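PDB 2EKC: tryptophan synthase alpha chain, which probably catalyses the aldol cleavage of indoleglycerol phosphate to indole and glyceraldehyde 3-phosphate, working as the alpha subunit of tryptophan synthase. Local coordinates for residues K196-Y201 with V209-G214; K113-S118 with K140-K145. All coordinates share one frame; numbering follows the deposited sequence.

Interaction 1. Residues K196-Y201 with V209-G214; sequences KKVEEY and VVVGFG
The helical segment 196-201, carrying V198 and Y201, runs nearly antiparallel to strand 209-212, carrying V209 and V211, at an angle of 166° and with the short axes 11.0 Å apart at their closest. No hydrogen bond spans that gap; it is filled by four buried side chains, two from each element. V209 is the residue both helix side chains share. Its CB lies 3.7 Å from Y201 CE2, and CG1 comes almost as near to the same ring carbon, so the branch leans obliquely on the CE2 side of the tyrosine. The V209 CG1 methyl is placed for this by a chi1 of 56°, which sets it between the backbone N and the carbonyl carbon and lets it meet V198 as well, CG1 to CG1 at 4.1 Å. One turn of helix separates V198 from Y201, and V198 sends its second methyl along the strand: CG2 stands 4.4 Å from V211 CG2, a looser touch. Beta-branched valines suit both the extended strand and the short reach between the layers. Tyrosine suits the end of the row because its ring is apolar along the side while its OH reaches polar partners, bonding to K207 O and T174 OG1. Cutting the tyrosine back to an alanine here is likely to leave CB and CG1 of V209 without their ring neighbour and the K207 carbonyl without its hydroxyl partner. This is the helix-on-strand layer of a TIM barrel, with helix 192-204 leading into strand 209-212. That strand lies between strands 174-177 and 230-233, and on the helix side Y201 also meets F176 edge-to-face and touches I163 of helix 160-169.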
loop_
_atom_site.group_PDB
_atom_site.type_symbol
_atom_site.label_atom_id
_atom_site.label_comp_id
_atom_site.label_asym_id
_atom_site.label_seq_id
_atom_site.Cartn_x
_atom_site.Cartn_y
_atom_site.Cartn_z
ATOM N N LYS A 196 3.713 13.432 16.199
ATOM C CA LYS A 196 4.444 13.185 17.434
ATOM C C LYS A 196 4.774 11.702 17.583
ATOM O O LYS A 196 5.838 11.343 18.081
ATOM C CB LYS A 196 3.629 13.659 18.640
ATOM C CG LYS A 196 3.613 15.176 18.824
ATOM C CD LYS A 196 5.002 15.701 19.197
ATOM C CE LYS A 196 4.973 17.193 19.490
ATOM N NZ LYS A 196 6.316 17.724 19.858
ATOM N N LYS A 197 3.859 10.844 17.151
ATOM C CA LYS A 197 4.083 9.411 17.247
ATOM C C LYS A 197 5.240 9.006 16.344
ATOM O O LYS A 197 6.067 8.170 16.714
ATOM C CB LYS A 197 2.826 8.643 16.840
ATOM C CG LYS A 197 2.959 7.133 16.967
ATOM C CD LYS A 197 2.484 6.627 18.316
ATOM C CE LYS A 197 3.303 7.171 19.461
ATOM N NZ LYS A 197 2.717 6.804 20.782
ATOM N N VAL A 198 5.299 9.598 15.157
ATOM C CA VAL A 198 6.368 9.280 14.221
ATOM C C VAL A 198 7.715 9.725 14.773
ATOM O O VAL A 198 8.726 9.043 14.585
ATOM C CB VAL A 198 6.136 9.944 12.850
ATOM C CG1 VAL A 198 7.350 9.726 11.957
ATOM C CG2 VAL A 198 4.892 9.347 12.194
ATOM N N GLU A 199 7.729 10.864 15.457
ATOM C CA GLU A 199 8.967 11.364 16.034
ATOM C C GLU A 199 9.476 10.336 17.043
ATOM O O GLU A 199 10.677 10.073 17.111
ATOM C CB GLU A 199 8.733 12.732 16.687
ATOM C CG GLU A 199 8.041 13.716 15.741
ATOM C CD GLU A 199 8.044 15.149 16.237
ATOM O OE1 GLU A 199 7.922 15.365 17.462
ATOM O OE2 GLU A 199 8.155 16.064 15.391
ATOM N N GLU A 200 8.564 9.751 17.820
ATOM C CA GLU A 200 8.943 8.718 18.785
ATOM C C GLU A 200 9.516 7.552 17.998
ATOM O O GLU A 200 10.561 6.996 18.340
ATOM C CB GLU A 200 7.727 8.216 19.567
ATOM C CG GLU A 200 7.336 9.050 20.768
ATOM C CD GLU A 200 6.269 8.368 21.608
ATOM O OE1 GLU A 200 5.092 8.368 21.193
ATOM O OE2 GLU A 200 6.614 7.819 22.679
ATOM N N TYR A 201 8.800 7.182 16.941
ATOM C CA TYR A 201 9.201 6.085 16.069
ATOM C C TYR A 201 10.627 6.320 15.574
ATOM O O TYR A 201 11.445 5.400 15.566
ATOM C CB TYR A 201 8.234 5.999 14.883
ATOM C CG TYR A 201 8.651 5.061 13.771
ATOM C CD1 TYR A 201 8.352 3.698 13.820
ATOM C CD2 TYR A 201 9.321 5.546 12.651
ATOM C CE1 TYR A 201 8.710 2.841 12.770
ATOM C CE2 TYR A 201 9.681 4.704 11.600
ATOM C CZ TYR A 201 9.372 3.359 11.663
ATOM O OH TYR A 201 9.704 2.544 10.606
ATOM N N VAL A 209 8.932 5.098 6.963
ATOM C CA VAL A 209 7.548 4.994 7.387
ATOM C C VAL A 209 6.649 5.823 6.487
ATOM O O VAL A 209 6.972 6.964 6.162
ATOM C CB VAL A 209 7.376 5.455 8.863
ATOM C CG1 VAL A 209 7.914 6.872 9.047
ATOM C CG2 VAL A 209 5.905 5.396 9.264
ATOM N N VAL A 210 5.536 5.232 6.059
ATOM C CA VAL A 210 4.573 5.933 5.221
ATOM C C VAL A 210 3.306 6.132 6.049
ATOM O O VAL A 210 2.964 5.299 6.893
ATOM C CB VAL A 210 4.245 5.147 3.915
ATOM C CG1 VAL A 210 5.491 5.046 3.043
ATOM C CG2 VAL A 210 3.715 3.768 4.241
ATOM N N VAL A 211 2.625 7.247 5.820
ATOM C CA VAL A 211 1.416 7.572 6.566
ATOM C C VAL A 211 0.223 7.715 5.631
ATOM O O VAL A 211 0.309 8.378 4.599
ATOM C CB VAL A 211 1.617 8.881 7.359
ATOM C CG1 VAL A 211 0.315 9.327 8.001
ATOM C CG2 VAL A 211 2.686 8.668 8.419
ATOM N N GLY A 212 -0.890 7.097 6.004
ATOM C CA GLY A 212 -2.071 7.167 5.167
ATOM C C GLY A 212 -3.341 7.614 5.859
ATOM O O GLY A 212 -3.343 7.953 7.044
ATOM N N PHE A 213 -4.424 7.594 5.088
ATOM C CA PHE A 213 -5.760 7.989 5.518
ATOM C C PHE A 213 -5.928 9.499 5.544
ATOM O O PHE A 213 -5.194 10.205 6.235
ATOM C CB PHE A 213 -6.104 7.439 6.906
ATOM C CG PHE A 213 -7.512 7.756 7.335
ATOM C CD1 PHE A 213 -8.588 7.048 6.808
ATOM C CD2 PHE A 213 -7.768 8.810 8.206
ATOM C CE1 PHE A 213 -9.901 7.387 7.140
ATOM C CE2 PHE A 213 -9.076 9.158 8.544
ATOM C CZ PHE A 213 -10.143 8.445 8.009
ATOM N N GLY A 214 -6.898 9.988 4.780
ATOM C CA GLY A 214 -7.165 11.413 4.748
ATOM C C GLY A 214 -6.305 12.246 3.819
ATOM O O GLY A 214 -6.182 13.453 4.016
#

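Interaction 2. Residues K113-S118 with K140-K145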
loop_
_atom_site.group_PDB
_atom_site.type_symbol
_atom_site.label_atom_id
_atom_site.label_comp_id
_atom_site.label_asym_id
_atom_site.label_seq_id
_atom_site.Cartn_x
_atom_site.Cartn_y
_atom_site.Cartn_z
ATOM N N LYS A 113 1.131 -21.660 -0.785
ATOM C CA LYS A 113 0.684 -21.387 -2.148
ATOM C C LYS A 113 0.474 -19.899 -2.407
ATOM O O LYS A 113 0.917 -19.371 -3.427
ATOM C CB LYS A 113 -0.614 -22.138 -2.450
ATOM C CG LYS A 113 -1.164 -21.840 -3.832
ATOM C CD LYS A 113 -2.483 -22.543 -4.112
ATOM C CE LYS A 113 -2.320 -24.041 -4.213
ATOM N NZ LYS A 113 -3.580 -24.673 -4.716
ATOM N N PHE A 114 -0.207 -19.231 -1.482
ATOM C CA PHE A 114 -0.486 -17.801 -1.613
ATOM C C PHE A 114 0.810 -17.019 -1.809
ATOM O O PHE A 114 0.926 -16.199 -2.726
ATOM C CB PHE A 114 -1.223 -17.298 -0.366
ATOM C CG PHE A 114 -1.833 -15.934 -0.526
ATOM C CD1 PHE A 114 -1.074 -14.783 -0.324
ATOM C CD2 PHE A 114 -3.171 -15.798 -0.875
ATOM C CE1 PHE A 114 -1.644 -13.517 -0.464
ATOM C CE2 PHE A 114 -3.750 -14.536 -1.020
ATOM C CZ PHE A 114 -2.985 -13.394 -0.813
ATOM N N CYS A 115 1.788 -17.282 -0.952
ATOM C CA CYS A 115 3.064 -16.596 -1.045
ATOM C C CYS A 115 3.824 -16.985 -2.309
ATOM O O CYS A 115 4.404 -16.125 -2.970
ATOM C CB CYS A 115 3.906 -16.880 0.202
ATOM S SG CYS A 115 3.266 -16.070 1.706
ATOM N N ARG A 116 3.808 -18.274 -2.646
ATOM C CA ARG A 116 4.490 -18.770 -3.847
ATOM C C ARG A 116 3.975 -18.027 -5.078
ATOM O O ARG A 116 4.750 -17.477 -5.855
ATOM C CB ARG A 116 4.238 -20.278 -4.027
ATOM C CG ARG A 116 4.979 -20.937 -5.186
ATOM C CD ARG A 116 4.431 -22.345 -5.439
ATOM N NE ARG A 116 3.231 -22.328 -6.277
ATOM C CZ ARG A 116 2.257 -23.234 -6.223
ATOM N NH1 ARG A 116 2.324 -24.240 -5.365
ATOM N NH2 ARG A 116 1.215 -23.138 -7.039
ATOM N N LEU A 117 2.659 -18.025 -5.255
ATOM C CA LEU A 117 2.048 -17.350 -6.393
ATOM C C LEU A 117 2.327 -15.851 -6.428
ATOM O O LEU A 117 2.641 -15.298 -7.485
ATOM C CB LEU A 117 0.537 -17.601 -6.401
ATOM C CG LEU A 117 0.157 -19.058 -6.691
ATOM C CD1 LEU A 117 -1.328 -19.267 -6.474
ATOM C CD2 LEU A 117 0.555 -19.409 -8.117
ATOM N N SER A 118 2.199 -15.191 -5.280
ATOM C CA SER A 118 2.443 -13.748 -5.204
ATOM C C SER A 118 3.852 -13.398 -5.681
ATOM O O SER A 118 4.043 -12.481 -6.480
ATOM C CB SER A 118 2.260 -13.246 -3.763
ATOM O OG SER A 118 0.902 -13.330 -3.354
ATOM N N LYS A 140 4.507 -14.460 8.970
ATOM C CA LYS A 140 5.809 -13.825 8.811
ATOM C C LYS A 140 6.849 -14.863 8.381
ATOM O O LYS A 140 7.653 -14.615 7.477
ATOM C CB LYS A 140 6.244 -13.156 10.119
ATOM C CG LYS A 140 5.308 -12.056 10.604
ATOM C CD LYS A 140 5.797 -11.464 11.921
ATOM C CE LYS A 140 4.779 -10.506 12.518
ATOM N NZ LYS A 140 5.255 -9.906 13.797
ATOM N N ALA A 141 6.817 -16.027 9.024
ATOM C CA ALA A 141 7.755 -17.103 8.708
ATOM C C ALA A 141 7.670 -17.519 7.243
ATOM O O ALA A 141 8.694 -17.676 6.584
ATOM C CB ALA A 141 7.494 -18.309 9.611
ATOM N N VAL A 142 6.455 -17.699 6.730
ATOM C CA VAL A 142 6.279 -18.099 5.335
ATOM C C VAL A 142 6.705 -16.973 4.394
ATOM O O VAL A 142 7.355 -17.211 3.375
ATOM C CB VAL A 142 4.810 -18.471 5.026
ATOM C CG1 VAL A 142 4.689 -18.940 3.585
ATOM C CG2 VAL A 142 4.336 -19.561 5.974
ATOM N N MET A 143 6.333 -15.745 4.734
ATOM C CA MET A 143 6.706 -14.607 3.905
ATOM C C MET A 143 8.224 -14.517 3.798
ATOM O O MET A 143 8.760 -14.208 2.732
ATOM C CB MET A 143 6.124 -13.314 4.485
ATOM C CG MET A 143 4.614 -13.201 4.270
ATOM S SD MET A 143 3.869 -11.709 4.955
ATOM C CE MET A 143 4.455 -10.459 3.788
ATOM N N LYS A 144 8.915 -14.792 4.900
ATOM C CA LYS A 144 10.374 -14.758 4.912
ATOM C C LYS A 144 10.910 -15.793 3.928
ATOM O O LYS A 144 11.854 -15.537 3.188
ATOM C CB LYS A 144 10.907 -15.071 6.311
ATOM C CG LYS A 144 12.430 -15.139 6.381
ATOM C CD LYS A 144 12.911 -15.682 7.717
ATOM C CE LYS A 144 14.436 -15.763 7.776
ATOM N NZ LYS A 144 15.020 -16.600 6.681
ATOM N N LYS A 145 10.289 -16.964 3.927
ATOM C CA LYS A 145 10.685 -18.050 3.042
ATOM C C LYS A 145 10.585 -17.669 1.565
ATOM O O LYS A 145 11.435 -18.054 0.764
ATOM C CB LYS A 145 9.817 -19.280 3.319
ATOM C CG LYS A 145 10.100 -20.471 2.414
ATOM C CD LYS A 145 9.164 -21.625 2.731
ATOM C CE LYS A 145 9.416 -22.816 1.823
ATOM N NZ LYS A 145 8.575 -23.979 2.219
#
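C115 packs against V142 and M143 in a small, wholly apolar helix-to-helix contact on the outer layer of the barrel, where helix 111-120 lies beside helix 133-145. The backbones come close, with the CA atoms of C115 and M143 6.5 Å apart, and a short side chain is what such a narrow gap can take. The thiol does the touching: C115 SG lies 3.7 Å from V142 CG1, and the same methyl also rests near C115 CB. On the methionine side, SG stands 4.1 Å from M143 CG, an aliphatic carbon rather than the methionine sulfur. V142 offers CG1 because that methyl is anti to its backbone N (chi1 -177°). In an eight-stranded alpha/beta barrel, neighbouring helices meet in this way while also packing inward on the strands, and C115 does both: it touches F126 of strand 125-127, which follows its own helix, together with Y146 and L148. M143 reaches F126 too, and F150 of strand 149-154, a task for which a long, flexible side chain is well suited. Beside the cysteine, F114 turns its ring to F78 and F126. Its carbonyl O takes two donors from opposite faces of its plane, S118 N at 3.0 Å and S118 OG at 2.9 Å, so the buried serine hydroxyl is satisfied within its own helix; the OG stands 35° out of the carbonyl plane. Farther out, K145 of helix 133-145 reaches across with its NZ to E112 of helix 111-120 in a salt bridge.

In the fold
Both contacts belong to one barrel, but one bridges its strand and helix layers while the other stays within the helix layer. Interaction 1 joins a helix to the strand that follows it, whereas interaction 2 joins two outer helices; they share no element, and their nearest atoms are about 13 Å apart. The touching residues of interaction 1 are all buried, and the side chain of V211 lies about 10 Å from that of E49, the predicted proton acceptor. Interaction 2 is farther from the chain centre, and V142 is partly exposed. Branched valines and an aromatic ring fill the first; a thiol sulfur against a methyl and a methylene fills the second, which buries less surface, 109 against 160 Å².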